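Cif-like 1 wild-type (Burkholderia cenocepacia, PDB 7JQX) probably hydrolyses epoxides, as a Cif-like epoxide hydrolase with an alpha/beta hydrolase fold that assembles into an octamer. Local coordinates at residues F26-A31 with H39-G44; H55-T60 with A189-F194; V120-G125 with M145-V150; P151-W156 with R268-D273. One frame throughout, in Å; residues are numbered along the deposited sequence.

Interaction 1: F26-A31 with H39-G44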
loop_
_atom_site.group_PDB
_atom_site.type_symbol
_atom_site.label_atom_id
_atom_site.label_comp_id
_atom_site.label_asym_id
_atom_site.label_seq_id
_atom_site.Cartn_x
_atom_site.Cartn_y
_atom_site.Cartn_z
ATOM N N PHE A 26 24.788 32.384 -0.722
ATOM C CA PHE A 26 23.461 32.438 -0.175
ATOM C C PHE A 26 23.404 31.492 1.002
ATOM O O PHE A 26 24.176 30.541 1.104
ATOM C CB PHE A 26 22.451 32.082 -1.272
ATOM C CG PHE A 26 22.397 33.106 -2.395
ATOM C CD1 PHE A 26 21.670 34.265 -2.231
ATOM C CD2 PHE A 26 23.067 32.911 -3.600
ATOM C CE1 PHE A 26 21.619 35.214 -3.216
ATOM C CE2 PHE A 26 23.014 33.870 -4.604
ATOM C CZ PHE A 26 22.290 35.019 -4.409
ATOM N N SER A 27 22.484 31.793 1.890
ATOM C CA SER A 27 22.312 31.093 3.139
ATOM C C SER A 27 20.834 30.908 3.373
ATOM O O SER A 27 20.023 31.740 2.961
ATOM C CB SER A 27 22.914 31.894 4.295
ATOM O OG SER A 27 24.200 32.337 3.940
ATOM N N ARG A 28 20.508 29.839 4.077
ATOM C CA ARG A 28 19.157 29.562 4.527
ATOM C C ARG A 28 19.033 30.069 5.952
ATOM O O ARG A 28 19.937 29.871 6.768
ATOM C CB ARG A 28 18.865 28.061 4.468
ATOM C CG ARG A 28 18.825 27.484 3.066
ATOM C CD ARG A 28 18.532 25.971 3.047
ATOM N NE ARG A 28 17.540 25.597 4.046
ATOM C CZ ARG A 28 17.343 24.354 4.480
ATOM N NH1 ARG A 28 18.076 23.355 3.999
ATOM N NH2 ARG A 28 16.421 24.102 5.407
ATOM N N ARG A 29 17.928 30.748 6.245
ATOM C CA ARG A 29 17.729 31.333 7.563
ATOM C C ARG A 29 16.247 31.291 7.942
ATOM O O ARG A 29 15.363 31.070 7.107
ATOM C CB ARG A 29 18.266 32.770 7.622
ATOM C CG ARG A 29 19.768 32.856 7.919
ATOM C CD ARG A 29 20.350 34.156 7.405
ATOM N NE ARG A 29 21.780 34.047 7.087
ATOM C CZ ARG A 29 22.595 35.088 6.892
ATOM N NH1 ARG A 29 22.134 36.328 6.990
ATOM N NH2 ARG A 29 23.874 34.891 6.588
ATOM N N TYR A 30 15.985 31.485 9.226
ATOM C CA TYR A 30 14.629 31.512 9.744
ATOM C C TYR A 30 14.342 32.838 10.420
ATOM O O TYR A 30 15.243 33.486 10.964
ATOM C CB TYR A 30 14.390 30.389 10.741
ATOM C CG TYR A 30 14.534 29.024 10.133
ATOM C CD1 TYR A 30 15.739 28.353 10.205
ATOM C CD2 TYR A 30 13.463 28.399 9.483
ATOM C CE1 TYR A 30 15.902 27.100 9.659
ATOM C CE2 TYR A 30 13.615 27.128 8.925
ATOM C CZ TYR A 30 14.852 26.489 9.023
ATOM O OH TYR A 30 15.057 25.241 8.488
ATOM N N ALA A 31 13.076 33.229 10.366
ATOM C CA ALA A 31 12.574 34.387 11.085
ATOM C C ALA A 31 11.367 33.937 11.888
ATOM O O ALA A 31 10.409 33.400 11.318
ATOM C CB ALA A 31 12.193 35.521 10.131
ATOM N N HIS A 39 10.848 30.556 6.669
ATOM C CA HIS A 39 12.142 30.225 6.091
ATOM C C HIS A 39 12.405 31.130 4.893
ATOM O O HIS A 39 11.485 31.456 4.133
ATOM C CB HIS A 39 12.165 28.747 5.682
ATOM C CG HIS A 39 13.403 28.317 4.950
ATOM N ND1 HIS A 39 13.411 28.054 3.597
ATOM C CD2 HIS A 39 14.660 28.073 5.387
ATOM C CE1 HIS A 39 14.621 27.676 3.229
ATOM N NE2 HIS A 39 15.400 27.686 4.294
ATOM N N TYR A 40 13.659 31.552 4.733
ATOM C CA TYR A 40 14.026 32.362 3.580
ATOM C C TYR A 40 15.489 32.128 3.257
ATOM O O TYR A 40 16.242 31.586 4.063
ATOM C CB TYR A 40 13.755 33.854 3.809
ATOM C CG TYR A 40 14.592 34.456 4.905
ATOM C CD1 TYR A 40 14.238 34.286 6.247
ATOM C CD2 TYR A 40 15.747 35.195 4.608
ATOM C CE1 TYR A 40 15.006 34.830 7.256
ATOM C CE2 TYR A 40 16.521 35.742 5.610
ATOM C CZ TYR A 40 16.147 35.560 6.930
ATOM O OH TYR A 40 16.918 36.111 7.927
ATOM N N VAL A 41 15.876 32.514 2.051
ATOM C CA VAL A 41 17.256 32.423 1.601
ATOM C C VAL A 41 17.721 33.815 1.208
ATOM O O VAL A 41 16.994 34.544 0.525
ATOM C CB VAL A 41 17.395 31.440 0.424
ATOM C CG1 VAL A 41 18.873 31.332 -0.019
ATOM C CG2 VAL A 41 16.812 30.089 0.820
ATOM N N THR A 42 18.931 34.184 1.623
ATOM C CA THR A 42 19.395 35.551 1.435
ATOM C C THR A 42 20.861 35.574 1.023
ATOM O O THR A 42 21.642 34.678 1.365
ATOM C CB THR A 42 19.187 36.413 2.705
ATOM O OG1 THR A 42 19.265 37.805 2.367
ATOM C CG2 THR A 42 20.215 36.110 3.780
ATOM N N GLY A 43 21.211 36.607 0.259
ATOM C CA GLY A 43 22.583 36.871 -0.148
ATOM C C GLY A 43 22.689 38.283 -0.688
ATOM O O GLY A 43 21.700 39.010 -0.782
ATOM N N GLY A 44 23.906 38.662 -1.071
ATOM C CA GLY A 44 24.162 40.004 -1.550
ATOM C C GLY A 44 24.615 40.913 -0.425
ATOM O O GLY A 44 24.646 40.520 0.745
HETATM O O HOH W 1 24.357 34.795 3.105
HETATM O O HOH W 2 19.513 37.320 7.586
HETATM O O HOH W 3 16.412 35.718 10.465
#
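Ser27 and Thr42 face each other as a hydrogen-bonded pair of an antiparallel hairpin, and Arg29 and Tyr40 form the next one. The short strand axes approach to 4.6 Å, their directions 151° apart. In the first pair Thr42 N donates to Ser27 O (3.0 Å); in the second Arg29 N reaches Tyr40 O at 2.9 Å. Between them lies the non-hydrogen-bonded pair Arg28 and Val41.

On the face of Arg28, Tyr30 and His39, the Arg28 chain bends at chi3 (39°), which swings NE to His39 NE2 at 3.0 Å. The bond makes an angle of 151° at the hydrogen, and the guanidinium stands nearly upright to the imidazole. Tyr30 lays a ring face over His39 CD2. On the other face Arg29 CB sits over the Tyr40 ring in a CH-pi contact, 4.0 Å from its centroid, and one water joins Arg29 NH1 to Tyr40 OH.

Within the sheet, strand 37-43 pairs on its other side with antiparallel strand 77-82, where Asp82 takes the other imidazole nitrogen, ND1 of His39. Helix 68-73 packs on Phe26 and Val41, helix 98-111 on Ala31 and Tyr40, while a second subunit meets strand 26-32, its Gly12 bonding Ser27 OG.

Interaction 2: H55-T60 with A189-F194; sequences HGWPQT and AYILDF
Trp57 drives the rim of its six-membered ring into the face of Phe194, a T-shaped pair with centroids 5.0 Å apart and planes at 79°. CZ3 leads, standing over the centre of the phenyl ring, 3.7 Å from Phe194 CE2. With CG anti to the backbone N (chi1 -167°), the indole is carried out of the loop toward helix 187-198. A second aromatic meeting is edge to edge: Trp57 CH2 touches Tyr190 CE2 at 3.7 Å.

Aliphatic packing comes from Pro58, which follows a cis peptide bond. Its CG rests against Ile191 CG2 at 3.8 Å while CB meets the CG1 and CD1 end of the same side chain. Pro58 CB also lies over the indole of Trp57, stacking proline and indole in layers where they meet the helix.

Hydrogen bonds shape the loop from within. Gly56 O accepts from His55 ND1 at 2.9 Å and from Gln59 N at 3.0 Å, the donors arriving from opposite faces of the carbonyl plane. Gly56 N donates to Gln59 OE1 (2.8 Å), lying in the plane of the Gln59 amide carbonyl, on a lone pair. Beyond the two segments, Trp57 N binds Asp123 OD1, Tyr190 OH binds His173, and Gln59 NE2 reaches Tyr195 OH on the same helix.

Following strand 50-54, the His-Gly-Trp-Pro sequence with its cis proline fits the HGxP motif of epoxide hydrolases, which probably contributes to the oxyanion hole.

The chemistry implies a division of labour: internal bonds, with others to Asp123 and Tyr195, hold the loop, while the contact between the segments themselves is buried and apolar.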
loop_
_atom_site.group_PDB
_atom_site.type_symbol
_atom_site.label_atom_id
_atom_site.label_comp_id
_atom_site.label_asym_id
_atom_site.label_seq_id
_atom_site.Cartn_x
_atom_site.Cartn_y
_atom_site.Cartn_z
ATOM N N HIS A 55 7.414 33.407 -4.263
ATOM C CA HIS A 55 7.009 32.343 -5.172
ATOM C C HIS A 55 5.487 32.176 -5.161
ATOM O O HIS A 55 4.760 32.838 -4.416
ATOM C CB HIS A 55 7.648 31.030 -4.747
ATOM C CG HIS A 55 7.248 30.614 -3.371
ATOM N ND1 HIS A 55 6.093 29.906 -3.115
ATOM C CD2 HIS A 55 7.826 30.844 -2.167
ATOM C CE1 HIS A 55 5.985 29.705 -1.812
ATOM N NE2 HIS A 55 7.029 30.257 -1.215
ATOM N N GLY A 56 5.006 31.242 -5.975
ATOM C CA GLY A 56 3.596 30.880 -5.970
ATOM C C GLY A 56 3.399 29.406 -5.662
ATOM O O GLY A 56 4.269 28.804 -5.021
ATOM N N TRP A 57 2.269 28.802 -6.104
ATOM C CA TRP A 57 1.916 27.383 -5.986
ATOM C C TRP A 57 2.165 26.672 -7.310
ATOM O O TRP A 57 1.829 27.208 -8.369
ATOM C CB TRP A 57 0.445 27.192 -5.591
ATOM C CG TRP A 57 0.109 25.773 -5.158
ATOM C CD1 TRP A 57 0.014 25.311 -3.889
ATOM C CD2 TRP A 57 -0.166 24.653 -6.012
ATOM N NE1 TRP A 57 -0.293 23.972 -3.888
ATOM C CE2 TRP A 57 -0.406 23.545 -5.180
ATOM C CE3 TRP A 57 -0.224 24.481 -7.402
ATOM C CZ2 TRP A 57 -0.702 22.277 -5.687
ATOM C CZ3 TRP A 57 -0.515 23.227 -7.906
ATOM C CH2 TRP A 57 -0.757 22.141 -7.050
ATOM N N PRO A 58 2.785 25.476 -7.317
ATOM C CA PRO A 58 3.374 24.751 -6.188
ATOM C C PRO A 58 4.886 24.973 -6.111
ATOM O O PRO A 58 5.621 24.138 -6.642
ATOM C CB PRO A 58 3.074 23.290 -6.537
ATOM C CG PRO A 58 3.164 23.282 -8.091
ATOM C CD PRO A 58 2.951 24.714 -8.571
ATOM N N GLN A 59 5.341 26.059 -5.477
ATOM C CA GLN A 59 6.742 26.449 -5.508
ATOM C C GLN A 59 7.263 26.720 -4.102
ATOM O O GLN A 59 6.535 26.642 -3.108
ATOM C CB GLN A 59 6.963 27.681 -6.390
ATOM C CG GLN A 59 6.330 27.582 -7.736
ATOM C CD GLN A 59 6.582 28.810 -8.554
ATOM O OE1 GLN A 59 6.360 29.913 -8.092
ATOM N NE2 GLN A 59 7.056 28.630 -9.771
ATOM N N THR A 60 8.573 26.988 -4.049
ATOM C CA THR A 60 9.317 27.447 -2.888
ATOM C C THR A 60 10.255 28.563 -3.346
ATOM O O THR A 60 10.252 28.952 -4.521
ATOM C CB THR A 60 10.163 26.333 -2.283
ATOM O OG1 THR A 60 11.195 25.991 -3.224
ATOM C CG2 THR A 60 9.318 25.111 -1.956
ATOM N N ALA A 189 3.602 12.945 -8.875
ATOM C CA ALA A 189 2.917 12.762 -10.152
ATOM C C ALA A 189 1.972 13.928 -10.437
ATOM O O ALA A 189 1.870 14.396 -11.577
ATOM C CB ALA A 189 2.147 11.437 -10.151
ATOM N N TYR A 190 1.294 14.422 -9.405
ATOM C CA TYR A 190 0.348 15.516 -9.583
ATOM C C TYR A 190 1.063 16.812 -9.953
ATOM O O TYR A 190 0.653 17.514 -10.887
ATOM C CB TYR A 190 -0.464 15.702 -8.305
ATOM C CG TYR A 190 -1.552 16.746 -8.385
ATOM C CD1 TYR A 190 -2.759 16.480 -9.027
ATOM C CD2 TYR A 190 -1.382 17.990 -7.802
ATOM C CE1 TYR A 190 -3.769 17.439 -9.079
ATOM C CE2 TYR A 190 -2.367 18.941 -7.848
ATOM C CZ TYR A 190 -3.559 18.666 -8.492
ATOM O OH TYR A 190 -4.537 19.628 -8.525
ATOM N N ILE A 191 2.138 17.137 -9.228
ATOM C CA ILE A 191 2.797 18.419 -9.426
ATOM C C ILE A 191 3.636 18.429 -10.690
ATOM O O ILE A 191 3.706 19.452 -11.367
ATOM C CB ILE A 191 3.608 18.794 -8.178
ATOM C CG1 ILE A 191 2.643 19.335 -7.117
ATOM C CG2 ILE A 191 4.749 19.804 -8.519
ATOM C CD1 ILE A 191 3.209 19.342 -5.706
ATOM N N LEU A 192 4.236 17.332 -11.064
ATOM C CA LEU A 192 4.959 17.298 -12.299
ATOM C C LEU A 192 4.000 17.496 -13.453
ATOM O O LEU A 192 4.281 18.211 -14.345
ATOM C CB LEU A 192 5.672 15.988 -12.480
ATOM C CG LEU A 192 7.081 15.725 -12.025
ATOM C CD1 LEU A 192 8.039 16.377 -12.947
ATOM C CD2 LEU A 192 7.322 16.237 -10.648
ATOM N N ASP A 193 2.876 16.804 -13.453
ATOM C CA ASP A 193 1.890 16.973 -14.517
ATOM C C ASP A 193 1.423 18.424 -14.594
ATOM O O ASP A 193 1.337 19.006 -15.676
ATOM C CB ASP A 193 0.707 16.030 -14.290
ATOM C CG ASP A 193 -0.202 15.940 -15.504
ATOM O OD1 ASP A 193 0.060 15.082 -16.370
ATOM O OD2 ASP A 193 -1.157 16.745 -15.608
ATOM N N PHE A 194 1.113 19.016 -13.439
ATOM C CA PHE A 194 0.743 20.426 -13.361
ATOM C C PHE A 194 1.830 21.330 -13.952
ATOM O O PHE A 194 1.538 22.265 -14.702
ATOM C CB PHE A 194 0.471 20.775 -11.900
ATOM C CG PHE A 194 -0.193 22.094 -11.702
ATOM C CD1 PHE A 194 0.545 23.277 -11.745
ATOM C CD2 PHE A 194 -1.546 22.164 -11.425
ATOM C CE1 PHE A 194 -0.071 24.511 -11.554
ATOM C CE2 PHE A 194 -2.175 23.398 -11.226
ATOM C CZ PHE A 194 -1.449 24.563 -11.285
#

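Interaction 3: V120-G125 with M145-V150; sequences VGRDIG and MLDVPV
Arg122 turns the NE edge of its guanidinium to Asp147, and NE meets OD2 at 2.6 Å in a salt bridge. The hydrogen bond is nearly straight (164°) and lies in the guanidinium plane, but it uses the anti lone pair of OD2, and the carboxylate is twisted 46° from the guanidinium. A bend at chi3 brings NE round to the acid. Beyond the pair, Arg122 NH2 is bonded to the carbonyl of His284, fixing the guanidinium at a further point.

Earlier in each segment the backbones run side by side as the two parallel strands of a beta-alpha-beta unit whose crossover is helix 124-135. Leu146 N donates to Gly121 O at 3.0 Å. On the side-chain level, Arg122 CB touches Leu146 CB at 3.8 Å. Where the first strand ends, Gly121, Asp123 and Gly125 fit the pattern of a nucleophile elbow, consistent with the strained turn at Asp123, whose phi is positive (52°).

The side chains of Asp123 and Val148 lie alongside, pointing the same way. Val148 CG2 comes within 3.4 Å of Asp123 OD2, an apolar wall beside that oxygen, while OD1 serves the 55-60 loop.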
loop_
_atom_site.group_PDB
_atom_site.type_symbol
_atom_site.label_atom_id
_atom_site.label_comp_id
_atom_site.label_asym_id
_atom_site.label_seq_id
_atom_site.Cartn_x
_atom_site.Cartn_y
_atom_site.Cartn_z
ATOM N N VAL A 120 9.055 41.536 -5.807
ATOM C CA VAL A 120 8.742 40.734 -6.987
ATOM C C VAL A 120 7.889 39.540 -6.516
ATOM O O VAL A 120 8.243 38.869 -5.568
ATOM C CB VAL A 120 10.008 40.221 -7.698
ATOM C CG1 VAL A 120 9.641 39.532 -9.010
ATOM C CG2 VAL A 120 11.016 41.366 -7.931
ATOM N N GLY A 121 6.779 39.320 -7.227
ATOM C CA GLY A 121 5.920 38.182 -6.897
ATOM C C GLY A 121 5.456 37.500 -8.172
ATOM O O GLY A 121 5.408 38.103 -9.246
ATOM N N ARG A 122 5.185 36.192 -8.052
ATOM C CA ARG A 122 4.503 35.463 -9.121
ATOM C C ARG A 122 3.417 34.573 -8.511
ATOM O O ARG A 122 3.544 34.117 -7.373
ATOM C CB ARG A 122 5.494 34.663 -9.999
ATOM C CG ARG A 122 5.984 33.334 -9.452
ATOM C CD ARG A 122 6.632 32.506 -10.583
ATOM N NE ARG A 122 5.642 32.134 -11.585
ATOM C CZ ARG A 122 4.681 31.229 -11.380
ATOM N NH1 ARG A 122 4.596 30.590 -10.205
ATOM N NH2 ARG A 122 3.797 30.965 -12.346
ATOM N N ASP A 123 2.319 34.380 -9.258
ATOM C CA ASP A 123 1.166 33.558 -8.846
ATOM C C ASP A 123 0.622 33.949 -7.463
ATOM O O ASP A 123 0.264 35.114 -7.257
ATOM C CB ASP A 123 1.540 32.069 -8.906
ATOM C CG ASP A 123 0.358 31.155 -8.617
ATOM O OD1 ASP A 123 0.381 30.461 -7.575
ATOM O OD2 ASP A 123 -0.603 31.159 -9.402
ATOM N N ILE A 124 0.517 33.008 -6.514
ATOM C CA ILE A 124 0.064 33.388 -5.176
ATOM C C ILE A 124 0.961 34.487 -4.621
ATOM O O ILE A 124 0.499 35.377 -3.902
ATOM C CB ILE A 124 0.040 32.178 -4.219
ATOM C CG1 ILE A 124 -0.926 31.097 -4.699
ATOM C CG2 ILE A 124 -0.355 32.626 -2.804
ATOM C CD1 ILE A 124 -2.382 31.497 -4.555
ATOM N N GLY A 125 2.255 34.451 -4.956
ATOM C CA GLY A 125 3.170 35.454 -4.446
ATOM C C GLY A 125 2.910 36.845 -4.987
ATOM O O GLY A 125 3.179 37.837 -4.301
ATOM N N MET A 145 5.390 42.274 -11.191
ATOM C CA MET A 145 4.269 41.352 -11.139
ATOM C C MET A 145 4.397 40.360 -12.280
ATOM O O MET A 145 4.399 40.764 -13.444
ATOM C CB MET A 145 2.952 42.123 -11.239
ATOM C CG MET A 145 2.709 43.028 -10.061
ATOM S SD MET A 145 1.146 43.922 -10.189
ATOM C CE MET A 145 0.378 43.400 -8.670
ATOM N N LEU A 146 4.481 39.072 -11.958
ATOM C CA LEU A 146 4.746 38.057 -12.968
ATOM C C LEU A 146 3.608 37.050 -13.081
ATOM O O LEU A 146 3.000 36.666 -12.076
ATOM C CB LEU A 146 6.045 37.272 -12.675
ATOM C CG LEU A 146 7.366 37.888 -12.194
ATOM C CD1 LEU A 146 8.499 36.846 -12.247
ATOM C CD2 LEU A 146 7.741 39.121 -12.963
ATOM N N ASP A 147 3.351 36.630 -14.329
ATOM C CA ASP A 147 2.695 35.377 -14.711
ATOM C C ASP A 147 1.186 35.217 -14.460
ATOM O O ASP A 147 0.500 34.591 -15.279
ATOM C CB ASP A 147 3.444 34.231 -14.038
ATOM C CG ASP A 147 4.897 34.152 -14.478
ATOM O OD1 ASP A 147 5.213 34.563 -15.622
ATOM O OD2 ASP A 147 5.721 33.671 -13.679
ATOM N N VAL A 148 0.662 35.700 -13.335
ATOM C CA VAL A 148 -0.724 35.425 -12.944
ATOM C C VAL A 148 -1.451 36.719 -12.584
ATOM O O VAL A 148 -0.846 37.612 -11.972
ATOM C CB VAL A 148 -0.764 34.423 -11.778
ATOM C CG1 VAL A 148 -2.194 34.140 -11.330
ATOM C CG2 VAL A 148 -0.085 33.103 -12.153
ATOM N N PRO A 149 -2.723 36.883 -12.940
ATOM C CA PRO A 149 -3.489 38.050 -12.479
ATOM C C PRO A 149 -3.920 37.913 -11.021
ATOM O O PRO A 149 -3.994 36.814 -10.475
ATOM C CB PRO A 149 -4.708 38.049 -13.405
ATOM C CG PRO A 149 -4.901 36.573 -13.704
ATOM C CD PRO A 149 -3.504 36.055 -13.883
ATOM N N VAL A 150 -4.217 39.049 -10.391
ATOM C CA VAL A 150 -4.618 38.996 -8.983
ATOM C C VAL A 150 -6.137 38.998 -8.864
ATOM O O VAL A 150 -6.831 39.527 -9.746
ATOM C CB VAL A 150 -4.035 40.151 -8.143
ATOM C CG1 VAL A 150 -2.488 40.120 -8.123
ATOM C CG2 VAL A 150 -4.585 41.500 -8.603
#

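Interaction 4: P151-W156 with R268-D273; sequences PGTRIW and RELALD
Glu269 carries the contact by presenting its carboxylate to the first turn of helix 154-162. OE2 accepts from Arg154 N at 3.0 Å, on the syn lone pair, with an angle of 161° at the hydrogen. The other oxygen, OE1, meets Arg154 NE at 3.4 Å in a salt bridge whose hydrogen bond is weak. Thus backbone and side chain of one arginine engage the two oxygens of a single acid. Glu269 runs extended beyond CG, which spans the gap from its loop to the helix start, whereas Arg154 bends at chi3 (-70°) to bring NE back to OE1. The guanidinium and carboxylate planes are turned 48° from each other, and Glu269 CG lies over one guanidinium face, 3.9 Å from Arg154 NH1.

Next to this polar group, Thr153 CG2 abuts Leu270 CD2 at 3.6 Å, an apolar touch. Ile155 CG1 is a carbon lying beside the charged oxygen, 3.9 Å from Glu269 OE1.

Further out, Thr153 holds the turn from inside: its OG1 accepts from Trp156 N at 3.2 Å and also bonds Val150 O. Met266 of helix 262-268 packs against both Thr153 and Ile155, and Met242 touches Glu269.

Thr153 is therefore a classical N-cap, and Glu269 adds a carboxylate from a distant loop to the same helix end, where a negative charge would be expected to interact favourably with the helix dipole. The site joins helix 154-162 to the loop leading into strand 274-279 of the alpha/beta hydrolase fold.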
loop_
_atom_site.group_PDB
_atom_site.type_symbol
_atom_site.label_atom_id
_atom_site.label_comp_id
_atom_site.label_asym_id
_atom_site.label_seq_id
_atom_site.Cartn_x
_atom_site.Cartn_y
_atom_site.Cartn_z
ATOM N N PRO A 151 -6.683 38.435 -7.783
ATOM C CA PRO A 151 -8.131 38.509 -7.557
ATOM C C PRO A 151 -8.625 39.947 -7.565
ATOM O O PRO A 151 -7.909 40.877 -7.196
ATOM C CB PRO A 151 -8.297 37.871 -6.178
ATOM C CG PRO A 151 -7.169 36.867 -6.132
ATOM C CD PRO A 151 -6.015 37.579 -6.784
ATOM N N GLY A 152 -9.857 40.128 -8.027
ATOM C CA GLY A 152 -10.459 41.434 -8.129
ATOM C C GLY A 152 -10.384 42.067 -9.503
ATOM O O GLY A 152 -11.224 42.921 -9.809
ATOM N N THR A 153 -9.423 41.662 -10.338
ATOM C CA THR A 153 -9.257 42.249 -11.658
ATOM C C THR A 153 -10.257 41.640 -12.642
ATOM O O THR A 153 -10.815 40.569 -12.404
ATOM C CB THR A 153 -7.829 42.024 -12.159
ATOM O OG1 THR A 153 -7.580 40.615 -12.236
ATOM C CG2 THR A 153 -6.819 42.657 -11.198
ATOM N N ARG A 154 -10.462 42.315 -13.778
ATOM C CA ARG A 154 -11.361 41.759 -14.785
ATOM C C ARG A 154 -10.729 40.537 -15.425
ATOM O O ARG A 154 -11.427 39.579 -15.760
ATOM C CB ARG A 154 -11.710 42.802 -15.861
ATOM C CG ARG A 154 -11.993 44.157 -15.274
ATOM C CD ARG A 154 -12.059 45.317 -16.294
ATOM N NE ARG A 154 -10.751 45.636 -16.851
ATOM C CZ ARG A 154 -10.391 46.741 -17.508
ATOM N NH1 ARG A 154 -9.168 46.775 -18.054
ATOM N NH2 ARG A 154 -11.127 47.862 -17.463
ATOM N N ILE A 155 -9.396 40.530 -15.564
ATOM C CA ILE A 155 -8.740 39.369 -16.151
ATOM C C ILE A 155 -8.971 38.157 -15.273
ATOM O O ILE A 155 -9.242 37.054 -15.767
ATOM C CB ILE A 155 -7.234 39.624 -16.342
ATOM C CG1 ILE A 155 -6.994 40.883 -17.182
ATOM C CG2 ILE A 155 -6.583 38.398 -16.994
ATOM C CD1 ILE A 155 -7.337 40.685 -18.643
ATOM N N TRP A 156 -8.976 38.368 -13.957
ATOM C CA TRP A 156 -9.286 37.296 -13.028
ATOM C C TRP A 156 -10.722 36.835 -13.201
ATOM O O TRP A 156 -10.989 35.641 -13.367
ATOM C CB TRP A 156 -9.047 37.792 -11.606
ATOM C CG TRP A 156 -9.454 36.864 -10.534
ATOM C CD1 TRP A 156 -10.679 36.769 -9.951
ATOM C CD2 TRP A 156 -8.625 35.897 -9.889
ATOM N NE1 TRP A 156 -10.665 35.808 -8.974
ATOM C CE2 TRP A 156 -9.416 35.251 -8.919
ATOM C CE3 TRP A 156 -7.289 35.513 -10.039
ATOM C CZ2 TRP A 156 -8.918 34.235 -8.096
ATOM C CZ3 TRP A 156 -6.791 34.499 -9.221
ATOM C CH2 TRP A 156 -7.608 33.876 -8.258
ATOM N N ARG A 268 -2.683 47.359 -15.085
ATOM C CA ARG A 268 -3.148 48.729 -15.282
ATOM C C ARG A 268 -4.434 49.031 -14.532
ATOM O O ARG A 268 -4.719 50.203 -14.270
ATOM C CB ARG A 268 -3.343 49.000 -16.766
ATOM C CG ARG A 268 -2.018 49.122 -17.506
ATOM C CD ARG A 268 -2.219 49.649 -18.904
ATOM N NE ARG A 268 -0.943 49.935 -19.546
ATOM C CZ ARG A 268 -0.538 49.370 -20.677
ATOM N NH1 ARG A 268 -1.316 48.486 -21.295
ATOM N NH2 ARG A 268 0.640 49.700 -21.187
ATOM N N GLU A 269 -5.182 48.008 -14.121
ATOM C CA GLU A 269 -6.316 48.237 -13.243
ATOM C C GLU A 269 -5.876 48.464 -11.811
ATOM O O GLU A 269 -6.682 48.906 -10.988
ATOM C CB GLU A 269 -7.289 47.056 -13.281
ATOM C CG GLU A 269 -7.416 46.344 -14.614
ATOM C CD GLU A 269 -8.271 45.072 -14.506
ATOM O OE1 GLU A 269 -8.103 44.142 -15.343
ATOM O OE2 GLU A 269 -9.107 45.005 -13.570
ATOM N N LEU A 270 -4.607 48.204 -11.511
ATOM C CA LEU A 270 -4.091 48.224 -10.155
ATOM C C LEU A 270 -3.260 49.453 -9.838
ATOM O O LEU A 270 -3.262 49.903 -8.686
ATOM C CB LEU A 270 -3.202 46.987 -9.930
ATOM C CG LEU A 270 -3.748 45.587 -10.122
ATOM C CD1 LEU A 270 -2.977 44.693 -9.207
ATOM C CD2 LEU A 270 -5.220 45.498 -9.758
ATOM N N ALA A 271 -2.577 50.010 -10.835
ATOM C CA ALA A 271 -1.545 50.997 -10.590
ATOM C C ALA A 271 -1.576 52.068 -11.668
ATOM O O ALA A 271 -2.012 51.832 -12.797
ATOM C CB ALA A 271 -0.159 50.323 -10.541
ATOM N N LEU A 272 -1.034 53.238 -11.322
ATOM C CA LEU A 272 -0.986 54.381 -12.230
ATOM C C LEU A 272 0.237 54.357 -13.138
ATOM O O LEU A 272 0.151 54.793 -14.298
ATOM C CB LEU A 272 -0.937 55.691 -11.432
ATOM C CG LEU A 272 -1.932 56.107 -10.355
ATOM C CD1 LEU A 272 -1.354 57.263 -9.528
ATOM C CD2 LEU A 272 -3.265 56.512 -10.964
ATOM N N ASP A 273 1.362 53.841 -12.633
ATOM C CA ASP A 273 2.672 53.918 -13.284
ATOM C C ASP A 273 3.112 52.504 -13.648
ATOM O O ASP A 273 3.675 51.791 -12.810
ATOM C CB ASP A 273 3.667 54.614 -12.354
ATOM C CG ASP A 273 5.053 54.695 -12.928
ATOM O OD1 ASP A 273 5.222 54.462 -14.146
ATOM O OD2 ASP A 273 5.980 55.011 -12.148
#

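How the interactions relate
Interactions 1 and 3 belong to the same mixed sheet, the first at the hairpin on one margin, the second at parallel strands 117-122 and 140-146; their centres are about 21 Å apart. Along the chain interaction 1 closes first, interaction 3 is nested inside the long loop closed by interaction 2, and the segments of 2 and 4 alternate. Interactions 2 and 3 meet at what is probably the active site, where the 55-60 loop touches the putative nucleophile elbow. Interaction 4, centred about 12 Å from interaction 3, takes up the chain just after Val150, and Leu270 packs on Met145 and Val150. Interactions 1 and 4 lie on opposite sides of the chain's centre.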